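PDB 2A9S: competence/damage-inducible protein CinA from Agrobacterium tumefaciens, which is of unknown function but belongs to the CinA family, some relatives of which deamidate nicotinamide mononucleotide. Local coordinates for residues L24-S29 with A100-A105; M90-L95 with A127-N132. One frame throughout, in Å; residues are numbered along the deposited sequence. Where two conformers were deposited one is given.

Contact 1 (L24-S29 with A100-A105)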
loop_
_atom_site.group_PDB
_atom_site.type_symbol
_atom_site.label_atom_id
_atom_site.label_comp_id
_atom_site.label_asym_id
_atom_site.label_seq_id
_atom_site.Cartn_x
_atom_site.Cartn_y
_atom_site.Cartn_z
ATOM N N LEU A 24 19.735 -9.992 9.578
ATOM C CA LEU A 24 20.422 -8.721 9.646
ATOM C C LEU A 24 19.723 -7.672 10.537
ATOM O O LEU A 24 20.314 -6.629 10.855
ATOM C CB LEU A 24 20.670 -8.187 8.217
ATOM C CG LEU A 24 21.688 -8.946 7.336
ATOM C CD1 LEU A 24 21.622 -8.490 5.879
ATOM C CD2 LEU A 24 23.087 -8.756 7.897
ATOM N N GLY A 25 18.482 -7.952 10.943
ATOM C CA GLY A 25 17.692 -7.047 11.791
ATOM C C GLY A 25 17.304 -5.780 11.047
ATOM O O GLY A 25 17.169 -4.707 11.643
ATOM N N LEU A 26 17.115 -5.894 9.739
ATOM C CA LEU A 26 16.812 -4.713 8.927
ATOM C C LEU A 26 15.329 -4.641 8.553
ATOM O O LEU A 26 14.672 -5.676 8.355
ATOM C CB LEU A 26 17.655 -4.711 7.650
ATOM C CG LEU A 26 19.176 -4.843 7.841
ATOM C CD1 LEU A 26 19.833 -5.144 6.504
ATOM C CD2 LEU A 26 19.800 -3.629 8.572
ATOM N N MET A 27 14.837 -3.416 8.406
ATOM C CA MET A 27 13.449 -3.199 8.044
ATOM C C MET A 27 13.364 -2.252 6.860
ATOM O O MET A 27 14.308 -1.475 6.591
ATOM C CB MET A 27 12.622 -2.652 9.209
ATOM C CG MET A 27 12.529 -3.619 10.419
ATOM S SD MET A 27 11.356 -3.064 11.686
ATOM C CE MET A 27 9.865 -3.754 10.966
ATOM N N VAL A 28 12.220 -2.319 6.168
ATOM C CA VAL A 28 11.998 -1.555 4.951
ATOM C C VAL A 28 10.701 -0.756 5.048
ATOM O O VAL A 28 9.735 -1.195 5.701
ATOM C CB VAL A 28 11.948 -2.489 3.698
ATOM C CG1 VAL A 28 10.854 -3.540 3.835
ATOM C CG2 VAL A 28 11.785 -1.664 2.395
ATOM N N SER A 29 10.678 0.385 4.388
ATOM C CA SER A 29 9.428 1.101 4.182
ATOM C C SER A 29 9.297 1.406 2.711
ATOM O O SER A 29 10.292 1.460 1.994
ATOM C CB SER A 29 9.360 2.381 5.008
ATOM O OG SER A 29 10.358 3.297 4.629
ATOM N N ALA A 100 12.363 2.306 9.524
ATOM C CA ALA A 100 13.078 1.403 8.625
ATOM C C ALA A 100 14.542 1.795 8.495
ATOM O O ALA A 100 14.917 2.950 8.696
ATOM C CB ALA A 100 12.440 1.389 7.247
ATOM N N ASN A 101 15.356 0.810 8.146
ATOM C CA ASN A 101 16.706 1.050 7.672
ATOM C C ASN A 101 16.808 1.487 6.211
ATOM O O ASN A 101 17.735 2.218 5.861
ATOM C CB ASN A 101 17.548 -0.199 7.863
ATOM C CG ASN A 101 17.463 -0.730 9.269
ATOM O OD1 ASN A 101 16.586 -1.527 9.607
ATOM N ND2 ASN A 101 18.375 -0.256 10.120
ATOM N N PHE A 102 15.889 0.990 5.360
ATOM C CA PHE A 102 15.885 1.313 3.918
ATOM C C PHE A 102 14.487 1.745 3.495
ATOM O O PHE A 102 13.499 1.234 4.034
ATOM C CB PHE A 102 16.235 0.080 3.063
ATOM C CG PHE A 102 17.537 -0.611 3.444
ATOM C CD1 PHE A 102 18.738 0.089 3.477
ATOM C CD2 PHE A 102 17.538 -1.969 3.749
ATOM C CE1 PHE A 102 19.939 -0.551 3.836
ATOM C CE2 PHE A 102 18.720 -2.620 4.107
ATOM C CZ PHE A 102 19.926 -1.919 4.144
ATOM N N ALA A 103 14.393 2.658 2.530
ATOM C CA ALA A 103 13.089 2.965 1.922
ATOM C C ALA A 103 13.232 2.838 0.413
ATOM O O ALA A 103 14.320 3.089 -0.156
ATOM C CB ALA A 103 12.584 4.344 2.304
ATOM N N VAL A 104 12.171 2.381 -0.233
ATOM C CA VAL A 104 12.127 2.396 -1.695
ATOM C C VAL A 104 10.915 3.228 -2.099
ATOM O O VAL A 104 9.826 3.061 -1.524
ATOM C CB VAL A 104 12.068 0.952 -2.309
ATOM C CG1 VAL A 104 10.865 0.139 -1.757
ATOM C CG2 VAL A 104 12.139 1.014 -3.892
ATOM N N ALA A 105 11.110 4.084 -3.109
ATOM C CA ALA A 105 10.078 4.998 -3.595
ATOM C C ALA A 105 9.938 4.863 -5.110
ATOM O O ALA A 105 10.946 4.747 -5.806
ATOM C CB ALA A 105 10.456 6.447 -3.244
HETATM O O HOH W 1 15.729 -2.317 12.055
#

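Contact 2 (M90-L95 with A127-N132)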
loop_
_atom_site.group_PDB
_atom_site.type_symbol
_atom_site.label_atom_id
_atom_site.label_comp_id
_atom_site.label_asym_id
_atom_site.label_seq_id
_atom_site.Cartn_x
_atom_site.Cartn_y
_atom_site.Cartn_z
ATOM N N MET A 90 10.637 11.453 -2.039
ATOM C CA MET A 90 9.778 10.389 -1.523
ATOM C C MET A 90 10.583 9.363 -0.691
ATOM O O MET A 90 10.156 8.972 0.410
ATOM C CB MET A 90 9.049 9.674 -2.673
ATOM C CG MET A 90 7.921 10.476 -3.355
ATOM S SD MET A 90 7.175 9.674 -4.834
ATOM C CE MET A 90 6.344 8.265 -4.085
ATOM N N ALA A 91 11.731 8.943 -1.203
ATOM C CA ALA A 91 12.535 7.907 -0.554
ATOM C C ALA A 91 13.045 8.441 0.800
ATOM O O ALA A 91 12.977 7.764 1.837
ATOM C CB ALA A 91 13.717 7.488 -1.470
ATOM N N HIS A 92 13.516 9.687 0.771
ATOM C CA HIS A 92 13.995 10.355 1.967
ATOM C C HIS A 92 12.870 10.495 2.999
ATOM O O HIS A 92 13.059 10.161 4.189
ATOM C CB HIS A 92 14.556 11.727 1.601
ATOM C CG HIS A 92 15.096 12.473 2.778
ATOM N ND1 HIS A 92 14.391 13.471 3.411
ATOM C CD2 HIS A 92 16.259 12.333 3.461
ATOM C CE1 HIS A 92 15.113 13.939 4.417
ATOM N NE2 HIS A 92 16.247 13.258 4.476
ATOM N N GLY A 93 11.712 10.994 2.556
ATOM C CA GLY A 93 10.526 11.089 3.425
ATOM C C GLY A 93 10.076 9.766 4.034
ATOM O O GLY A 93 9.763 9.689 5.238
ATOM N N ALA A 94 10.047 8.708 3.214
ATOM C CA ALA A 94 9.556 7.416 3.694
ATOM C C ALA A 94 10.514 6.819 4.706
ATOM O O ALA A 94 10.100 6.058 5.601
ATOM C CB ALA A 94 9.328 6.441 2.542
ATOM N N LEU A 95 11.786 7.165 4.569
ATOM C CA LEU A 95 12.818 6.642 5.423
ATOM C C LEU A 95 12.754 7.321 6.784
ATOM O O LEU A 95 12.670 6.647 7.820
ATOM C CB LEU A 95 14.207 6.826 4.779
ATOM C CG LEU A 95 15.363 6.256 5.591
ATOM C CD1 LEU A 95 15.258 4.758 5.787
ATOM C CD2 LEU A 95 16.709 6.675 4.939
ATOM N N ALA A 127 13.770 5.078 -6.558
ATOM C CA ALA A 127 14.885 5.507 -5.697
ATOM C C ALA A 127 14.835 4.673 -4.431
ATOM O O ALA A 127 13.754 4.414 -3.885
ATOM C CB ALA A 127 14.788 6.986 -5.371
ATOM N N THR A 128 16.004 4.249 -3.968
ATOM C CA THR A 128 16.109 3.629 -2.648
ATOM C C THR A 128 17.112 4.406 -1.800
ATOM O O THR A 128 18.155 4.847 -2.318
ATOM C CB THR A 128 16.531 2.154 -2.735
ATOM O OG1 THR A 128 17.766 2.056 -3.463
ATOM C CG2 THR A 128 15.481 1.327 -3.452
ATOM N N LYS A 129 16.811 4.580 -0.514
ATOM C CA LYS A 129 17.742 5.286 0.381
ATOM C C LYS A 129 18.001 4.512 1.680
ATOM O O LYS A 129 17.134 3.785 2.155
ATOM C CB LYS A 129 17.249 6.699 0.655
ATOM C CG LYS A 129 18.242 7.570 1.432
ATOM C CD LYS A 129 17.794 9.002 1.512
ATOM C CE LYS A 129 18.863 9.806 2.254
ATOM N NZ LYS A 129 18.619 11.263 2.120
ATOM N N ALA A 130 19.227 4.619 2.199
ATOM C CA ALA A 130 19.618 3.989 3.473
ATOM C C ALA A 130 19.939 5.083 4.483
ATOM O O ALA A 130 20.235 6.210 4.102
ATOM C CB ALA A 130 20.829 3.121 3.282
ATOM N N ARG A 131 19.863 4.741 5.765
ATOM C CA ARG A 131 20.137 5.683 6.862
ATOM C C ARG A 131 21.527 6.344 6.803
ATOM O O ARG A 131 21.701 7.470 7.286
ATOM C CB ARG A 131 19.976 4.978 8.213
ATOM C CG ARG A 131 18.571 4.527 8.545
ATOM C CD ARG A 131 17.751 5.689 9.043
ATOM N NE ARG A 131 16.381 5.278 9.331
ATOM C CZ ARG A 131 15.447 6.047 9.885
ATOM N NH1 ARG A 131 15.726 7.284 10.292
ATOM N NH2 ARG A 131 14.229 5.550 10.068
ATOM N N ASN A 132 22.507 5.635 6.232
ATOM C CA ASN A 132 23.882 6.144 6.076
ATOM C C ASN A 132 24.017 7.174 4.944
ATOM O O ASN A 132 25.121 7.672 4.645
ATOM C CB ASN A 132 24.854 4.976 5.852
ATOM C CG ASN A 132 24.709 4.349 4.476
ATOM O OD1 ASN A 132 23.884 4.777 3.658
ATOM N ND2 ASN A 132 25.540 3.337 4.199
#

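Contact 1 (L24-S29 with A100-A105)
M27 and N101 meet where two neighbouring parallel strands, 28-32 and 102-108, begin their pairing inside the mixed sheet of an alpha/beta fold. This start is a worked example of a side chain standing in for backbone. With regular parallel pairing continued backwards, M27 N would reach the carbonyl of A100; that carbonyl instead serves R131, and the side-chain carboxamide oxygen of N101 takes its place. N101 OD1 accepts M27 N at 2.8 Å, in the plane of the carboxamide and on a lone pair. N101 has CG anti to its own carbonyl carbon (chi1 -51°), which turns the carboxamide toward M27. A water 2.7 Å from N101 OD1 bridges to G25 O; G25, with positive phi, follows helix 8-24 in a Schellman motif.

L26 crosses the N101 side chain at about a right angle, and its two methyls divide the work. L26 CD2 rests against N101 CG at 3.8 Å, while L26 CD1 approaches F102 CE2 at 3.7 Å. The F102 ring also meets F21, and helix 147-167 touches both V28 and F102 on this side of the sheet. M27 differs: of its side chain, CB is the part near A100 and N101, and with CG opposite the carbonyl carbon (chi1 -63°) the rest leads off.

M27 O takes F102 N at 3.2 Å and, more weakly, N101 N. Full strand pairing follows, with S29 N donating to F102 O at 3.0 Å and V104 N to S29 O at 3.1 Å. A100 CB packs against both M27 O and S29 N. S29 OG, hydrogen-bonded to A94 O of helix 84-96, lies 3.4 Å from A103 CB.

Contact 2 (M90-L95 with A127-N132)
A91 leads the packing of helix 84-96 onto strand 123-130, its CB bond directed at the strand, and shows how a small residue lets helix and sheet come close: the axes pass 7.6 Å apart at a 41° angle. A91 CB sits 4.1 Å from A127 CB and 4.2 Å from K129 CB.

H92, next, has CG anti to the backbone N (chi1 -179°) and runs alongside the extended K129 chain. K129 NZ lies at the ring edge near its plane, so close to CD2 that the detail is doubtful.

L95 closes the turn begun by A91 and spreads two methyls over the strand's end. L95 CD2 lies 3.6 Å from A130 C and also meets K129 CG, while L95 CD1 touches R131 NE at 3.8 Å. The bent R131 chain brings its guanidinium back so that L95 O, itself hydrogen-bonded by S98 OG, stands over one face, too poorly angled for a bond; the N-H groups go to A100 O from NE and S98 O from NH2.

The helix thus lies on one face of the sheet, at strands 102-108 and 123-130, A91 also reaching A105, while T128 points to helix 147-167 on the opposite face.

How the contacts relate
The centres of the two contacts lie about 9 Å apart, and both use the same mixed sheet, in which strands 102-108 and 123-130 are antiparallel neighbours. Their segments alternate along the chain: 24-29, 90-95, 100-105, then 127-132. Contact 1 joins strands within the sheet, whereas contact 2 lays helix 84-96 on it just before the chain turns into strand 102-108. They touch directly: A105 N probably hydrogen-bonds A127 O at 2.8 Å, and V104 packs on T128 through their CG2 atoms. With helix 147-167 on the other face, the two contacts join two layers of a three-layered alpha/beta/alpha fold.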